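Local coordinates for protein methyltransferase FkbM (Methylobacillus flagellatus KT, PDB 2PY6) that probably transfers methyl groups through a Rossmann-like domain of the FkbM type, to a substrate not established, at residues P327-I332 with A354-S359; A350-R355 with T380-S385. All blocks are in the same frame, centred on the assembly; numbering follows the deposited sequence.

Contact 1: residues P327-I332 with A354-S359; sequences PIDDII and ARRAIS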
loop_
_atom_site.group_PDB
_atom_site.type_symbol
_atom_site.label_atom_id
_atom_site.label_comp_id
_atom_site.label_asym_id
_atom_site.label_seq_id
_atom_site.Cartn_x
_atom_site.Cartn_y
_atom_site.Cartn_z
ATOM N N PRO A 327 -37.281 -12.498 20.455
ATOM C CA PRO A 327 -38.037 -11.990 19.327
ATOM C C PRO A 327 -37.965 -10.458 19.257
ATOM O O PRO A 327 -37.927 -9.806 20.294
ATOM C CB PRO A 327 -39.477 -12.465 19.615
ATOM C CG PRO A 327 -39.543 -12.497 21.080
ATOM C CD PRO A 327 -38.168 -12.891 21.559
ATOM N N ILE A 328 -37.947 -9.930 18.035
ATOM C CA ILE A 328 -37.918 -8.473 17.764
ATOM C C ILE A 328 -39.018 -7.693 18.496
ATOM O O ILE A 328 -38.745 -6.628 19.032
ATOM C CB ILE A 328 -37.988 -8.200 16.230
ATOM C CG1 ILE A 328 -36.642 -8.543 15.598
ATOM C CG2 ILE A 328 -38.308 -6.717 15.915
ATOM C CD1 ILE A 328 -36.674 -8.801 14.112
ATOM N N ASP A 329 -40.238 -8.230 18.492
ATOM C CA ASP A 329 -41.384 -7.635 19.157
ATOM C C ASP A 329 -41.118 -7.415 20.654
ATOM O O ASP A 329 -41.661 -6.511 21.243
ATOM C CB ASP A 329 -42.636 -8.525 19.026
ATOM C CG ASP A 329 -43.231 -8.544 17.629
ATOM O OD1 ASP A 329 -43.045 -7.583 16.871
ATOM O OD2 ASP A 329 -43.940 -9.522 17.305
ATOM N N ASP A 330 -40.313 -8.258 21.275
ATOM C CA ASP A 330 -39.952 -8.068 22.726
ATOM C C ASP A 330 -38.727 -7.161 22.914
ATOM O O ASP A 330 -38.624 -6.460 23.900
ATOM C CB ASP A 330 -39.756 -9.403 23.455
ATOM C CG ASP A 330 -39.730 -9.240 24.978
ATOM O OD1 ASP A 330 -40.654 -8.611 25.540
ATOM O OD2 ASP A 330 -38.799 -9.763 25.619
ATOM N N ILE A 331 -37.808 -7.170 21.963
ATOM C CA ILE A 331 -36.568 -6.355 22.047
ATOM C C ILE A 331 -36.854 -4.860 21.948
ATOM O O ILE A 331 -36.292 -4.055 22.706
ATOM C CB ILE A 331 -35.553 -6.767 20.916
ATOM C CG1 ILE A 331 -35.062 -8.204 21.114
ATOM C CG2 ILE A 331 -34.350 -5.799 20.856
ATOM C CD1 ILE A 331 -34.341 -8.834 19.885
ATOM N N ILE A 332 -37.697 -4.494 20.985
ATOM C CA ILE A 332 -38.052 -3.095 20.728
ATOM C C ILE A 332 -39.166 -2.622 21.646
ATOM O O ILE A 332 -39.852 -3.449 22.267
ATOM C CB ILE A 332 -38.418 -2.846 19.223
ATOM C CG1 ILE A 332 -39.740 -3.487 18.797
ATOM C CG2 ILE A 332 -37.269 -3.295 18.314
ATOM C CD1 ILE A 332 -40.005 -3.373 17.298
ATOM N N ALA A 354 -41.105 -10.964 14.849
ATOM C CA ALA A 354 -41.484 -9.577 14.568
ATOM C C ALA A 354 -42.907 -9.478 14.001
ATOM O O ALA A 354 -43.303 -8.423 13.511
ATOM C CB ALA A 354 -40.452 -8.948 13.577
ATOM N N ARG A 355 -43.706 -10.544 14.112
ATOM C CA ARG A 355 -45.026 -10.541 13.486
ATOM C C ARG A 355 -45.981 -9.464 13.909
ATOM O O ARG A 355 -46.781 -9.060 13.083
ATOM C CB ARG A 355 -45.742 -11.908 13.541
ATOM C CG ARG A 355 -46.078 -12.447 14.865
ATOM C CD ARG A 355 -46.411 -13.940 14.760
ATOM N NE ARG A 355 -46.686 -14.545 16.076
ATOM C CZ ARG A 355 -45.849 -15.280 16.822
ATOM N NH1 ARG A 355 -44.603 -15.587 16.441
ATOM N NH2 ARG A 355 -46.288 -15.748 17.993
ATOM N N ARG A 356 -45.925 -9.033 15.167
ATOM C CA ARG A 356 -46.799 -7.984 15.672
ATOM C C ARG A 356 -46.395 -6.665 15.039
ATOM O O ARG A 356 -47.227 -5.900 14.596
ATOM C CB ARG A 356 -46.729 -7.889 17.202
ATOM C CG ARG A 356 -47.404 -9.065 17.924
ATOM C CD ARG A 356 -46.848 -9.315 19.322
ATOM N NE ARG A 356 -46.630 -8.075 20.052
ATOM C CZ ARG A 356 -45.735 -7.906 21.024
ATOM N NH1 ARG A 356 -44.949 -8.901 21.443
ATOM N NH2 ARG A 356 -45.618 -6.708 21.589
ATOM N N ALA A 357 -45.099 -6.411 14.974
ATOM C CA ALA A 357 -44.615 -5.182 14.361
ATOM C C ALA A 357 -44.993 -5.129 12.862
ATOM O O ALA A 357 -45.454 -4.102 12.344
ATOM C CB ALA A 357 -43.092 -5.085 14.522
ATOM N N ILE A 358 -44.759 -6.238 12.176
ATOM C CA ILE A 358 -45.015 -6.334 10.738
ATOM C C ILE A 358 -46.510 -6.254 10.466
ATOM O O ILE A 358 -46.949 -5.398 9.700
ATOM C CB ILE A 358 -44.327 -7.589 10.115
ATOM C CG1 ILE A 358 -42.793 -7.437 10.158
ATOM C CG2 ILE A 358 -44.765 -7.805 8.644
ATOM C CD1 ILE A 358 -42.015 -8.768 9.950
ATOM N N SER A 359 -47.297 -7.107 11.115
ATOM C CA SER A 359 -48.749 -7.154 10.881
ATOM C C SER A 359 -49.485 -5.905 11.328
ATOM O O SER A 359 -50.363 -5.439 10.645
ATOM C CB SER A 359 -49.395 -8.366 11.582
ATOM O OG SER A 359 -49.317 -8.243 12.982
#
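Over one face of the Arg356 guanidinium lies CB of Asp329, displaced toward the rim of the group and 3.4 Å from NH1. The carboxylate of the same aspartate is turned 47° from the guanidinium plane, and no guanidinium N-H points at it; OD2 and NE are merely opposite charges near each other. What the carboxylate grips is backbone. OD2 of Asp329 takes the N-H of Arg356 at 3.0 Å (N-H...O 157°), and OD1 takes that of Ala357 at 3.0 Å, both on the syn side and somewhat out of the carboxylate plane. With CG anti to its own carbonyl carbon (chi1 -72°), Asp329 reaches the first turn of helix 355-361, and two bonds fix its rotation. The negative charge there probably also gains from the helix dipole. Beneath it, CB of Ile328 packs on CB of Ala354 at 3.7 Å, while the Ile328 side chain continues onto Val231 and Cys233 of strand 229-233. Ala354 holds the N-cap position but has no side-chain acceptor, and an aspartate from helix 328-331 supplies one: helix N-terminal capping by a residue distant in sequence, in the Rossmann-like methyltransferase domain.

Contact 2: residues A350-R355 with T380-S385; sequences ALKGAR and TNYILS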
loop_
_atom_site.group_PDB
_atom_site.type_symbol
_atom_site.label_atom_id
_atom_site.label_comp_id
_atom_site.label_asym_id
_atom_site.label_seq_id
_atom_site.Cartn_x
_atom_site.Cartn_y
_atom_site.Cartn_z
ATOM N N ALA A 350 -36.832 -15.273 12.687
ATOM C CA ALA A 350 -36.678 -13.896 13.062
ATOM C C ALA A 350 -37.863 -13.045 12.688
ATOM O O ALA A 350 -38.241 -12.193 13.451
ATOM C CB ALA A 350 -35.412 -13.362 12.488
ATOM N N LEU A 351 -38.443 -13.280 11.510
ATOM C CA LEU A 351 -39.616 -12.586 11.060
ATOM C C LEU A 351 -40.851 -12.944 11.882
ATOM O O LEU A 351 -41.692 -12.082 12.145
ATOM C CB LEU A 351 -39.885 -12.884 9.575
ATOM C CG LEU A 351 -38.943 -12.229 8.549
ATOM C CD1 LEU A 351 -39.095 -12.903 7.188
ATOM C CD2 LEU A 351 -39.188 -10.775 8.435
ATOM N N LYS A 352 -40.954 -14.196 12.302
ATOM C CA LYS A 352 -42.068 -14.628 13.141
ATOM C C LYS A 352 -41.973 -13.939 14.487
ATOM O O LYS A 352 -42.979 -13.626 15.077
ATOM C CB LYS A 352 -42.055 -16.139 13.347
ATOM C CG LYS A 352 -42.316 -16.929 12.078
ATOM C CD LYS A 352 -42.141 -18.379 12.328
ATOM C CE LYS A 352 -42.719 -19.158 11.182
ATOM N NZ LYS A 352 -42.553 -20.587 11.389
ATOM N N GLY A 353 -40.758 -13.700 14.959
ATOM C CA GLY A 353 -40.544 -12.935 16.196
ATOM C C GLY A 353 -40.826 -11.430 16.069
ATOM O O GLY A 353 -40.783 -10.709 17.062
ATOM N N ALA A 354 -41.105 -10.964 14.849
ATOM C CA ALA A 354 -41.484 -9.577 14.568
ATOM C C ALA A 354 -42.907 -9.478 14.001
ATOM O O ALA A 354 -43.303 -8.423 13.511
ATOM C CB ALA A 354 -40.452 -8.948 13.577
ATOM N N ARG A 355 -43.706 -10.544 14.112
ATOM C CA ARG A 355 -45.026 -10.541 13.486
ATOM C C ARG A 355 -45.981 -9.464 13.909
ATOM O O ARG A 355 -46.781 -9.060 13.083
ATOM C CB ARG A 355 -45.742 -11.908 13.541
ATOM C CG ARG A 355 -46.078 -12.447 14.865
ATOM C CD ARG A 355 -46.411 -13.940 14.760
ATOM N NE ARG A 355 -46.686 -14.545 16.076
ATOM C CZ ARG A 355 -45.849 -15.280 16.822
ATOM N NH1 ARG A 355 -44.603 -15.587 16.441
ATOM N NH2 ARG A 355 -46.288 -15.748 17.993
ATOM N N THR A 380 -41.009 -14.514 1.646
ATOM C CA THR A 380 -42.090 -13.757 1.010
ATOM C C THR A 380 -43.453 -14.336 1.408
ATOM O O THR A 380 -44.370 -13.586 1.806
ATOM C CB THR A 380 -41.954 -13.768 -0.536
ATOM O OG1 THR A 380 -40.719 -13.166 -0.929
ATOM C CG2 THR A 380 -43.042 -12.981 -1.173
ATOM N N ASN A 381 -43.571 -15.659 1.330
ATOM C CA ASN A 381 -44.815 -16.324 1.668
ATOM C C ASN A 381 -45.200 -16.051 3.111
ATOM O O ASN A 381 -46.369 -15.856 3.413
ATOM C CB ASN A 381 -44.711 -17.842 1.441
ATOM C CG ASN A 381 -44.755 -18.237 -0.048
ATOM O OD1 ASN A 381 -45.172 -17.456 -0.900
ATOM N ND2 ASN A 381 -44.345 -19.480 -0.346
ATOM N N TYR A 382 -44.205 -16.050 4.008
ATOM C CA TYR A 382 -44.483 -15.792 5.412
ATOM C C TYR A 382 -44.982 -14.358 5.628
ATOM O O TYR A 382 -45.994 -14.142 6.302
ATOM C CB TYR A 382 -43.298 -16.112 6.352
ATOM C CG TYR A 382 -43.720 -15.752 7.758
ATOM C CD1 TYR A 382 -44.664 -16.534 8.435
ATOM C CD2 TYR A 382 -43.298 -14.570 8.356
ATOM C CE1 TYR A 382 -45.159 -16.173 9.695
ATOM C CE2 TYR A 382 -43.748 -14.206 9.639
ATOM C CZ TYR A 382 -44.698 -14.993 10.289
ATOM O OH TYR A 382 -45.148 -14.620 11.548
ATOM N N ILE A 383 -44.241 -13.388 5.111
ATOM C CA ILE A 383 -44.590 -11.986 5.293
ATOM C C ILE A 383 -45.973 -11.662 4.767
ATOM O O ILE A 383 -46.711 -10.945 5.421
ATOM C CB ILE A 383 -43.507 -11.047 4.639
ATOM C CG1 ILE A 383 -42.264 -11.076 5.494
ATOM C CG2 ILE A 383 -44.021 -9.623 4.518
ATOM C CD1 ILE A 383 -40.973 -10.630 4.793
ATOM N N LEU A 384 -46.320 -12.175 3.587
ATOM C CA LEU A 384 -47.633 -11.898 2.990
ATOM C C LEU A 384 -48.790 -12.549 3.731
ATOM O O LEU A 384 -49.906 -12.073 3.676
ATOM C CB LEU A 384 -47.672 -12.301 1.518
ATOM C CG LEU A 384 -46.785 -11.513 0.567
ATOM C CD1 LEU A 384 -46.899 -12.055 -0.856
ATOM C CD2 LEU A 384 -47.109 -10.041 0.619
ATOM N N SER A 385 -48.518 -13.624 4.454
ATOM C CA SER A 385 -49.543 -14.306 5.222
ATOM C C SER A 385 -49.917 -13.466 6.456
ATOM O O SER A 385 -50.998 -13.614 7.005
ATOM C CB SER A 385 -49.044 -15.707 5.650
ATOM O OG SER A 385 -48.134 -15.651 6.749
#
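Tyr382 lays its ring, hydroxyl first, against the end of helix 347-352 and the turn that follows it. Lys352 CG sits over one ring face, 3.9 Å from the centroid and 26° off the normal, a CH-pi contact shifted toward the phenol end, where CG is 3.6 Å from CZ. From there the lysine runs on extended, so that CE also passes near CE1 of the ring. Leu351 CB lies 4.0 Å from Tyr382 CD2. The phenol oxygen comes to rest on carbon, 3.4 Å from Arg355 CB and 3.5 Å from Lys352 CA. Deeper in, the branch ends of Leu351 and Ile383 meet, CD1 to CD1 at 3.8 Å.

The tyrosine reaches this far because its CG stands anti to the backbone N (chi1 178°), which throws the ring outward from helix 375-386. A serine here would probably leave Lys352 CG without its aromatic face and open a gap beside Leu351 CB and Arg355 CB.

Behind this first shell, a type I turn from Lys352 to Arg355 sets the lysine and arginine around the phenol end. Arg355 NH1 folds back to Lys352 O at 2.9 Å, approaching from above the carbonyl plane, which turns the guanidinium away from the ring. On the far helix, Ser385 OG bonds to Tyr382 O.

Farther out, Ile383 and Thr380 pack on Phe408 of strand 404-408, and Leu384 rests on Ile392 of strand 392-396, so that helix 375-386 lies against the antiparallel end of the seven-stranded sheet, with helix 347-352 alongside.

How the contacts relate
The centres of the two contacts are 10 Å apart, on the same side of the chain's centre. Along the chain come 327-332, then 350-355 running into 354-359, then 380-385; Ala354 and Arg355 belong to both contacts. The turn between helices 347-352 and 355-361 is thus held from two directions, by helix 328-331 in contact 1 and by helix 375-386 in contact 2. Direct touches join them: Asp329 N probably hydrogen-bonds to Gly353 O at 2.9 Å, and Ile358 CD1 packs on Leu351 CD2. Together they tie the helical connections around strands 338-341 and 364-368 into one packed layer of the Rossmann-like methyltransferase domain.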